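Long-range contacts in kelch repeat and BTB domain-containing protein A55 (Vaccinia virus WR, PDB 6I2M), which probably serves as a substrate-specific adapter of CUL3-containing E3 ubiquitin ligases, helping the virus direct host proteins to ubiquitination and proteasomal degradation: residues C21-V26 against A34-L39; V62-L67 against A98-I103; I82-T87 against I107-N112. All blocks are in the same frame, centred on the assembly; numbering follows the deposited sequence.

Contact 1: residues C21-V26 against A34-L39; sequences CDISIV and AHKLIL
Ile23, Ala34 and Lys36 bury the most surface here, where a classic beta bulge opens the first hairpin of the BTB fold. Asp22 and Ile23 both face Ala34. Ala34 N donates a nearly straight bond to Ile23 O (3.0 Å, 172° at the hydrogen). Ala34 O is shared by the two residues of the bulge, and its bonds from Asp22 N and Ile23 N are both weak. Ile23 and Ala34 put their side chains on the same face of the sheet. Ile23 has CG1 anti to its backbone N (chi1 -164°), while CG2 lies between N and the carbonyl carbon. Ile23 CG2 rests against Ala34 O at 3.4 Å. The same methyl touches Leu39 CD1. Behind it, Ile25 and Leu39 meet tip to tip, and helix 69-79 covers this apolar side through Ile76.

Lys36 crosses Ile23 at about a right angle, with Lys36 CG 3.8 Å from Ile23 CB. Its extended chain also runs past the Asp22 carboxylate, and Lys36 CD comes within 3.4 Å of Asp22 OD2. At the other end of the contact Cys21 SG sits over one face of the His35 ring, whose ND1 is bonded to Tyr80 OH. His35 is the N-cap residue. The next N-H, Lys36 N, makes a nearly straight hydrogen bond to Asp22 OD1 at 3.0 Å, on the syn side and 29° out of the carboxylate plane.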
loop_
_atom_site.group_PDB
_atom_site.type_symbol
_atom_site.label_atom_id
_atom_site.label_comp_id
_atom_site.label_asym_id
_atom_site.label_seq_id
_atom_site.Cartn_x
_atom_site.Cartn_y
_atom_site.Cartn_z
ATOM N N CYS A 21 -13.375 -9.929 0.553
ATOM C CA CYS A 21 -12.694 -11.102 1.107
ATOM C C CYS A 21 -13.009 -12.367 0.312
ATOM O O CYS A 21 -14.154 -12.826 0.290
ATOM C CB CYS A 21 -13.007 -11.270 2.592
ATOM S SG CYS A 21 -12.141 -10.101 3.670
ATOM N N ASP A 22 -11.986 -12.899 -0.374
ATOM C CA ASP A 22 -12.109 -14.082 -1.224
ATOM C C ASP A 22 -11.260 -15.278 -0.745
ATOM O O ASP A 22 -11.131 -16.267 -1.472
ATOM C CB ASP A 22 -11.820 -13.717 -2.697
ATOM C CG ASP A 22 -10.426 -13.191 -3.002
ATOM O OD1 ASP A 22 -9.833 -12.519 -2.128
ATOM O OD2 ASP A 22 -9.937 -13.432 -4.125
ATOM N N ILE A 23 -10.725 -15.207 0.494
ATOM C CA ILE A 23 -9.917 -16.276 1.091
ATOM C C ILE A 23 -10.054 -16.304 2.628
ATOM O O ILE A 23 -10.230 -15.261 3.262
ATOM C CB ILE A 23 -8.429 -16.241 0.603
ATOM C CG1 ILE A 23 -7.677 -17.559 0.903
ATOM C CG2 ILE A 23 -7.652 -15.025 1.111
ATOM C CD1 ILE A 23 -8.061 -18.722 0.021
ATOM N N SER A 24 -9.989 -17.520 3.205
ATOM C CA SER A 24 -10.082 -17.771 4.642
ATOM C C SER A 24 -8.976 -18.734 5.091
ATOM O O SER A 24 -8.754 -19.766 4.450
ATOM C CB SER A 24 -11.453 -18.338 5.003
ATOM O OG SER A 24 -12.513 -17.493 4.584
ATOM N N ILE A 25 -8.276 -18.384 6.183
ATOM C CA ILE A 25 -7.200 -19.200 6.752
ATOM C C ILE A 25 -7.712 -19.891 8.020
ATOM O O ILE A 25 -8.190 -19.224 8.940
ATOM C CB ILE A 25 -5.890 -18.381 6.962
ATOM C CG1 ILE A 25 -5.356 -17.856 5.609
ATOM C CG2 ILE A 25 -4.814 -19.213 7.683
ATOM C CD1 ILE A 25 -4.643 -16.518 5.665
ATOM N N VAL A 26 -7.630 -21.233 8.041
ATOM C CA VAL A 26 -8.097 -22.072 9.145
ATOM C C VAL A 26 -6.927 -22.677 9.932
ATOM O O VAL A 26 -6.103 -23.407 9.374
ATOM C CB VAL A 26 -9.122 -23.141 8.661
ATOM C CG1 VAL A 26 -9.474 -24.135 9.767
ATOM C CG2 VAL A 26 -10.387 -22.481 8.122
ATOM N N ALA A 34 -9.268 -12.731 4.659
ATOM C CA ALA A 34 -8.392 -11.786 3.966
ATOM C C ALA A 34 -8.625 -11.786 2.444
ATOM O O ALA A 34 -9.591 -12.389 1.967
ATOM C CB ALA A 34 -6.933 -12.098 4.286
ATOM N N HIS A 35 -7.748 -11.092 1.693
ATOM C CA HIS A 35 -7.802 -10.988 0.234
ATOM C C HIS A 35 -6.620 -11.742 -0.386
ATOM O O HIS A 35 -5.495 -11.628 0.111
ATOM C CB HIS A 35 -7.797 -9.511 -0.200
ATOM C CG HIS A 35 -8.829 -8.678 0.497
ATOM N ND1 HIS A 35 -8.630 -8.211 1.785
ATOM C CD2 HIS A 35 -10.041 -8.262 0.066
ATOM C CE1 HIS A 35 -9.721 -7.529 2.093
ATOM N NE2 HIS A 35 -10.599 -7.534 1.091
ATOM N N LYS A 36 -6.886 -12.523 -1.458
ATOM C CA LYS A 36 -5.896 -13.334 -2.187
ATOM C C LYS A 36 -4.713 -12.521 -2.713
ATOM O O LYS A 36 -3.571 -12.970 -2.612
ATOM C CB LYS A 36 -6.559 -14.085 -3.355
ATOM C CG LYS A 36 -7.312 -15.339 -2.946
ATOM C CD LYS A 36 -7.802 -16.091 -4.169
ATOM C CE LYS A 36 -8.700 -17.245 -3.808
ATOM N NZ LYS A 36 -9.133 -17.995 -5.014
ATOM N N LEU A 37 -4.999 -11.333 -3.277
ATOM C CA LEU A 37 -4.033 -10.401 -3.861
ATOM C C LEU A 37 -3.057 -9.820 -2.826
ATOM O O LEU A 37 -1.854 -9.769 -3.093
ATOM C CB LEU A 37 -4.803 -9.285 -4.601
ATOM C CG LEU A 37 -4.035 -8.053 -5.074
ATOM C CD1 LEU A 37 -3.272 -8.330 -6.362
ATOM C CD2 LEU A 37 -4.977 -6.898 -5.275
ATOM N N ILE A 38 -3.582 -9.381 -1.661
ATOM C CA ILE A 38 -2.822 -8.777 -0.558
ATOM C C ILE A 38 -1.818 -9.773 0.051
ATOM O O ILE A 38 -0.652 -9.416 0.233
ATOM C CB ILE A 38 -3.777 -8.133 0.504
ATOM C CG1 ILE A 38 -4.786 -7.130 -0.129
ATOM C CG2 ILE A 38 -3.022 -7.499 1.681
ATOM C CD1 ILE A 38 -4.201 -5.823 -0.849
ATOM N N LEU A 39 -2.262 -11.017 0.332
ATOM C CA LEU A 39 -1.416 -12.079 0.892
ATOM C C LEU A 39 -0.312 -12.518 -0.077
ATOM O O LEU A 39 0.776 -12.883 0.366
ATOM C CB LEU A 39 -2.258 -13.296 1.310
ATOM C CG LEU A 39 -3.136 -13.148 2.555
ATOM C CD1 LEU A 39 -4.234 -14.185 2.560
ATOM C CD2 LEU A 39 -2.317 -13.265 3.836
#

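Contact 2: residues V62-L67 against A98-I103; sequences VNLSHL and ADFLQI
Leu64, His66 and Leu67 pack round the ring of Phe100 in an aromatic and apolar contact, without a hydrogen bond across it. It joins the turn that follows strand 61-63 to the last turn of helix 91-101. Phe100 buries the most surface. Its CG is anti to the backbone N (chi1 172°), which extends the ring from the helix toward the 62-67 segment. His66 comes from the opposite direction and makes an offset edge-to-face pair with it. The ring centroids are 4.9 Å apart and the planes stand at 80°. The imidazole supplies the edge. His66 NE2 lies over one face of the phenyl ring, 3.4 Å from Phe100 CZ. His66 reaches this position with CG between its backbone N and carbonyl carbon (chi1 67°). Leu67 CG lies over one face of the imidazole, toward its rim.

This is the BTB domain, and the segment 64-67 forms a type I beta turn in it. The turn presents its two leucines and its histidine to one ring. Leu64 CD2 meets the edge of the phenyl ring, 3.9 Å from Phe100 CE1. Leu67 CD1 is 3.7 Å from Phe100 CD1. Deeper in the fold, Leu64 CD1 faces Leu101 CD2 at 4.3 Å. Leu101 also packs on Tyr45 and Phe46 of helix 44-49.

Phe100 has partners outside the chain as well. Aromatic groups of another protein meet its ring edge-to-face, and an aromatic side chain of that protein is hydrogen-bonded to Phe100 O. This fits the role of the BTB domain in binding CUL3. Basic side chains of that other protein pack on His66 and on Phe100.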
loop_
_atom_site.group_PDB
_atom_site.type_symbol
_atom_site.label_atom_id
_atom_site.label_comp_id
_atom_site.label_asym_id
_atom_site.label_seq_id
_atom_site.Cartn_x
_atom_site.Cartn_y
_atom_site.Cartn_z
ATOM N N VAL A 62 -7.865 -22.246 3.236
ATOM C CA VAL A 62 -6.467 -22.691 3.378
ATOM C C VAL A 62 -6.256 -23.171 4.825
ATOM O O VAL A 62 -6.484 -22.403 5.761
ATOM C CB VAL A 62 -5.430 -21.601 2.966
ATOM C CG1 VAL A 62 -3.996 -22.105 3.123
ATOM C CG2 VAL A 62 -5.663 -21.117 1.540
ATOM N N ASN A 63 -5.822 -24.434 4.999
ATOM C CA ASN A 63 -5.589 -25.026 6.318
ATOM C C ASN A 63 -4.113 -24.977 6.730
ATOM O O ASN A 63 -3.276 -25.666 6.139
ATOM C CB ASN A 63 -6.154 -26.455 6.387
ATOM C CG ASN A 63 -6.205 -27.069 7.772
ATOM O OD1 ASN A 63 -6.291 -26.381 8.799
ATOM N ND2 ASN A 63 -6.171 -28.392 7.829
ATOM N N LEU A 64 -3.803 -24.149 7.741
ATOM C CA LEU A 64 -2.451 -23.976 8.282
ATOM C C LEU A 64 -2.443 -24.229 9.804
ATOM O O LEU A 64 -1.914 -23.422 10.574
ATOM C CB LEU A 64 -1.894 -22.575 7.939
ATOM C CG LEU A 64 -1.619 -22.264 6.460
ATOM C CD1 LEU A 64 -1.575 -20.767 6.221
ATOM C CD2 LEU A 64 -0.321 -22.909 5.980
ATOM N N SER A 65 -3.025 -25.371 10.223
ATOM C CA SER A 65 -3.145 -25.795 11.623
ATOM C C SER A 65 -1.814 -26.140 12.305
ATOM O O SER A 65 -1.746 -26.117 13.536
ATOM C CB SER A 65 -4.124 -26.958 11.746
ATOM O OG SER A 65 -5.437 -26.557 11.391
ATOM N N HIS A 66 -0.761 -26.445 11.514
ATOM C CA HIS A 66 0.571 -26.788 12.024
ATOM C C HIS A 66 1.382 -25.559 12.495
ATOM O O HIS A 66 2.465 -25.722 13.065
ATOM C CB HIS A 66 1.351 -27.630 10.997
ATOM C CG HIS A 66 1.705 -26.892 9.744
ATOM N ND1 HIS A 66 0.774 -26.684 8.742
ATOM C CD2 HIS A 66 2.882 -26.343 9.367
ATOM C CE1 HIS A 66 1.410 -26.010 7.797
ATOM N NE2 HIS A 66 2.681 -25.784 8.129
ATOM N N LEU A 67 0.847 -24.340 12.271
ATOM C CA LEU A 67 1.463 -23.068 12.664
ATOM C C LEU A 67 0.686 -22.408 13.819
ATOM O O LEU A 67 -0.501 -22.693 13.998
ATOM C CB LEU A 67 1.544 -22.106 11.459
ATOM C CG LEU A 67 2.327 -22.577 10.224
ATOM C CD1 LEU A 67 1.849 -21.864 8.980
ATOM C CD2 LEU A 67 3.828 -22.387 10.399
ATOM N N ALA A 98 7.082 -16.864 9.645
ATOM C CA ALA A 98 7.500 -15.956 8.573
ATOM C C ALA A 98 8.483 -16.640 7.627
ATOM O O ALA A 98 8.493 -16.327 6.438
ATOM C CB ALA A 98 8.125 -14.697 9.154
ATOM N N ASP A 99 9.299 -17.578 8.153
ATOM C CA ASP A 99 10.276 -18.350 7.385
ATOM C C ASP A 99 9.583 -19.382 6.494
ATOM O O ASP A 99 10.021 -19.599 5.363
ATOM C CB ASP A 99 11.292 -19.026 8.321
ATOM C CG ASP A 99 12.520 -19.610 7.643
ATOM O OD1 ASP A 99 12.851 -19.168 6.517
ATOM O OD2 ASP A 99 13.164 -20.492 8.247
ATOM N N PHE A 100 8.500 -20.008 7.003
ATOM C CA PHE A 100 7.694 -20.996 6.284
ATOM C C PHE A 100 6.909 -20.315 5.157
ATOM O O PHE A 100 6.978 -20.761 4.010
ATOM C CB PHE A 100 6.746 -21.738 7.254
ATOM C CG PHE A 100 5.736 -22.651 6.592
ATOM C CD1 PHE A 100 4.445 -22.209 6.324
ATOM C CD2 PHE A 100 6.078 -23.949 6.232
ATOM C CE1 PHE A 100 3.520 -23.044 5.695
ATOM C CE2 PHE A 100 5.150 -24.786 5.608
ATOM C CZ PHE A 100 3.878 -24.326 5.341
ATOM N N LEU A 101 6.172 -19.234 5.489
ATOM C CA LEU A 101 5.365 -18.465 4.536
ATOM C C LEU A 101 6.214 -17.592 3.595
ATOM O O LEU A 101 5.693 -17.070 2.610
ATOM C CB LEU A 101 4.286 -17.638 5.262
ATOM C CG LEU A 101 3.192 -18.431 5.994
ATOM C CD1 LEU A 101 2.547 -17.592 7.079
ATOM C CD2 LEU A 101 2.137 -18.967 5.028
ATOM N N GLN A 102 7.524 -17.464 3.897
ATOM C CA GLN A 102 8.550 -16.730 3.148
ATOM C C GLN A 102 8.189 -15.259 2.873
ATOM O O GLN A 102 8.173 -14.813 1.720
ATOM C CB GLN A 102 8.951 -17.473 1.858
ATOM C CG GLN A 102 9.913 -18.644 2.092
ATOM C CD GLN A 102 11.313 -18.233 2.504
ATOM O OE1 GLN A 102 11.822 -17.166 2.138
ATOM N NE2 GLN A 102 11.972 -19.087 3.271
ATOM N N ILE A 103 7.920 -14.509 3.955
ATOM C CA ILE A 103 7.640 -13.074 3.906
ATOM C C ILE A 103 8.940 -12.329 4.250
ATOM O O ILE A 103 9.405 -12.386 5.392
ATOM C CB ILE A 103 6.384 -12.627 4.730
ATOM C CG1 ILE A 103 6.320 -11.081 4.873
ATOM C CG2 ILE A 103 6.282 -13.346 6.087
ATOM C CD1 ILE A 103 5.008 -10.495 5.301
#

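Contact 3: residues I82-T87 against I107-N112; sequences IPLSLT and ITECEN
Glu109 has CG anti to the backbone N (chi1 -159°) and continues extended through CD, which carries its carboxylate off the helix toward Leu84 and Leu86. Leu86 turns CG away from its own carbonyl carbon (chi1 -55°) and sends both methyls toward the helix. The contact belongs to the BTB fold. It sets the irregular loop between helices 69-79 and 91-101 against helix 104-116. Ser85 is the centre of an inverse gamma turn, so the chain kinks between the two leucines and both point their CB atoms at the helix. A weak bond from Leu86 N to Leu84 O spans the kink.

Glu109 covers the two leucines on one side. Glu109 OE1 lies against carbon on both, 3.5 Å from Leu84 CB and 3.6 Å from Leu86 CD1. The aliphatic part follows, with Glu109 CG 4.0 Å from Leu86 CD1 as the two chains cross obliquely. The other carboxylate oxygen, OE2, is hydrogen-bonded to Tyr78 OH and to Met1 N of the second subunit. These two bonds would help fix the rotation of the carboxylate and tie it to the neighbouring copy.

Cys110, one residue on, is buried and also packs on Ile94 of helix 91-101. Its sulfur meets one methyl of each leucine: Cys110 SG is 4.0 Å from Leu86 CD2 and 4.1 Å from Leu84 CD2.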
loop_
_atom_site.group_PDB
_atom_site.type_symbol
_atom_site.label_atom_id
_atom_site.label_comp_id
_atom_site.label_asym_id
_atom_site.label_seq_id
_atom_site.Cartn_x
_atom_site.Cartn_y
_atom_site.Cartn_z
ATOM N N ILE A 82 -1.024 -2.547 9.932
ATOM C CA ILE A 82 -0.715 -2.628 11.368
ATOM C C ILE A 82 0.774 -2.986 11.615
ATOM O O ILE A 82 1.232 -4.015 11.114
ATOM C CB ILE A 82 -1.703 -3.577 12.120
ATOM C CG1 ILE A 82 -3.174 -3.146 11.904
ATOM C CG2 ILE A 82 -1.375 -3.675 13.621
ATOM C CD1 ILE A 82 -4.180 -4.299 11.814
ATOM N N PRO A 83 1.540 -2.168 12.386
ATOM C CA PRO A 83 2.951 -2.515 12.645
ATOM C C PRO A 83 3.092 -3.642 13.666
ATOM O O PRO A 83 2.265 -3.760 14.574
ATOM C CB PRO A 83 3.565 -1.202 13.160
ATOM C CG PRO A 83 2.468 -0.168 13.094
ATOM C CD PRO A 83 1.175 -0.910 13.065
ATOM N N LEU A 84 4.138 -4.472 13.512
ATOM C CA LEU A 84 4.401 -5.621 14.379
ATOM C C LEU A 84 4.905 -5.219 15.769
ATOM O O LEU A 84 5.958 -4.588 15.889
ATOM C CB LEU A 84 5.375 -6.596 13.688
ATOM C CG LEU A 84 5.219 -8.090 14.000
ATOM C CD1 LEU A 84 3.933 -8.661 13.403
ATOM C CD2 LEU A 84 6.392 -8.874 13.449
ATOM N N SER A 85 4.134 -5.579 16.816
ATOM C CA SER A 85 4.461 -5.299 18.217
ATOM C C SER A 85 5.381 -6.411 18.749
ATOM O O SER A 85 4.938 -7.325 19.452
ATOM C CB SER A 85 3.189 -5.168 19.052
ATOM O OG SER A 85 2.353 -4.133 18.562
ATOM N N LEU A 86 6.666 -6.334 18.367
ATOM C CA LEU A 86 7.710 -7.305 18.699
ATOM C C LEU A 86 8.096 -7.309 20.182
ATOM O O LEU A 86 8.391 -6.255 20.748
ATOM C CB LEU A 86 8.964 -7.067 17.833
ATOM C CG LEU A 86 8.771 -7.058 16.315
ATOM C CD1 LEU A 86 9.335 -5.790 15.704
ATOM C CD2 LEU A 86 9.412 -8.267 15.678
ATOM N N THR A 87 8.097 -8.508 20.799
ATOM C CA THR A 87 8.497 -8.766 22.192
ATOM C C THR A 87 9.327 -10.053 22.243
ATOM O O THR A 87 9.061 -10.975 21.474
ATOM C CB THR A 87 7.298 -8.818 23.161
ATOM O OG1 THR A 87 6.285 -9.682 22.648
ATOM C CG2 THR A 87 6.720 -7.444 23.468
ATOM N N ILE A 107 10.595 -11.368 7.945
ATOM C CA ILE A 107 11.776 -12.166 8.296
ATOM C C ILE A 107 12.955 -11.251 8.683
ATOM O O ILE A 107 13.713 -11.597 9.587
ATOM C CB ILE A 107 12.137 -13.238 7.217
ATOM C CG1 ILE A 107 12.989 -14.383 7.816
ATOM C CG2 ILE A 107 12.781 -12.630 5.954
ATOM C CD1 ILE A 107 12.988 -15.708 7.027
ATOM N N THR A 108 13.069 -10.070 8.034
ATOM C CA THR A 108 14.121 -9.088 8.313
ATOM C C THR A 108 13.858 -8.350 9.628
ATOM O O THR A 108 14.773 -8.245 10.445
ATOM C CB THR A 108 14.356 -8.142 7.121
ATOM O OG1 THR A 108 13.115 -7.565 6.712
ATOM C CG2 THR A 108 15.034 -8.834 5.941
ATOM N N GLU A 109 12.609 -7.872 9.845
ATOM C CA GLU A 109 12.190 -7.154 11.057
ATOM C C GLU A 109 12.353 -8.004 12.330
ATOM O O GLU A 109 12.716 -7.465 13.377
ATOM C CB GLU A 109 10.748 -6.631 10.917
ATOM C CG GLU A 109 10.417 -5.484 11.860
ATOM C CD GLU A 109 9.083 -4.806 11.613
ATOM O OE1 GLU A 109 8.163 -4.983 12.443
ATOM O OE2 GLU A 109 8.960 -4.088 10.594
ATOM N N CYS A 110 12.105 -9.327 12.227
ATOM C CA CYS A 110 12.247 -10.271 13.337
ATOM C C CYS A 110 13.714 -10.560 13.637
ATOM O O CYS A 110 14.100 -10.532 14.805
ATOM C CB CYS A 110 11.463 -11.554 13.077
ATOM S SG CYS A 110 9.670 -11.371 13.245
ATOM N N GLU A 111 14.531 -10.822 12.588
ATOM C CA GLU A 111 15.969 -11.093 12.706
ATOM C C GLU A 111 16.715 -9.899 13.302
ATOM O O GLU A 111 17.548 -10.092 14.187
ATOM C CB GLU A 111 16.583 -11.482 11.352
ATOM C CG GLU A 111 16.389 -12.944 10.983
ATOM C CD GLU A 111 17.152 -13.433 9.765
ATOM O OE1 GLU A 111 17.278 -12.668 8.781
ATOM O OE2 GLU A 111 17.615 -14.596 9.793
ATOM N N ASN A 112 16.385 -8.669 12.843
ATOM C CA ASN A 112 16.984 -7.421 13.327
ATOM C C ASN A 112 16.684 -7.173 14.805
ATOM O O ASN A 112 17.554 -6.675 15.515
ATOM C CB ASN A 112 16.547 -6.223 12.475
ATOM C CG ASN A 112 17.113 -6.185 11.072
ATOM O OD1 ASN A 112 18.044 -6.918 10.708
ATOM N ND2 ASN A 112 16.558 -5.315 10.245
#

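In the fold
Contact 1 comes first in the chain. It closes the short hairpin of strands 23-27 and 30-34 and ties it to helix 36-42. Contact 2 opens only after contact 1 has closed. It brings strand 61-63 and the turn after it to the end of helix 91-101. These two contacts share one sheet, where strands 23-27 and 61-63 are neighbours. Contact 3 begins within the span of contact 2 and ends beyond it, so the two cross. It ties the loop before helix 91-101 to helix 104-116. Contacts 1 and 3 are about 22 Å apart between centres, yet both touch the second subunit. Contact 2 touches the chain of another protein.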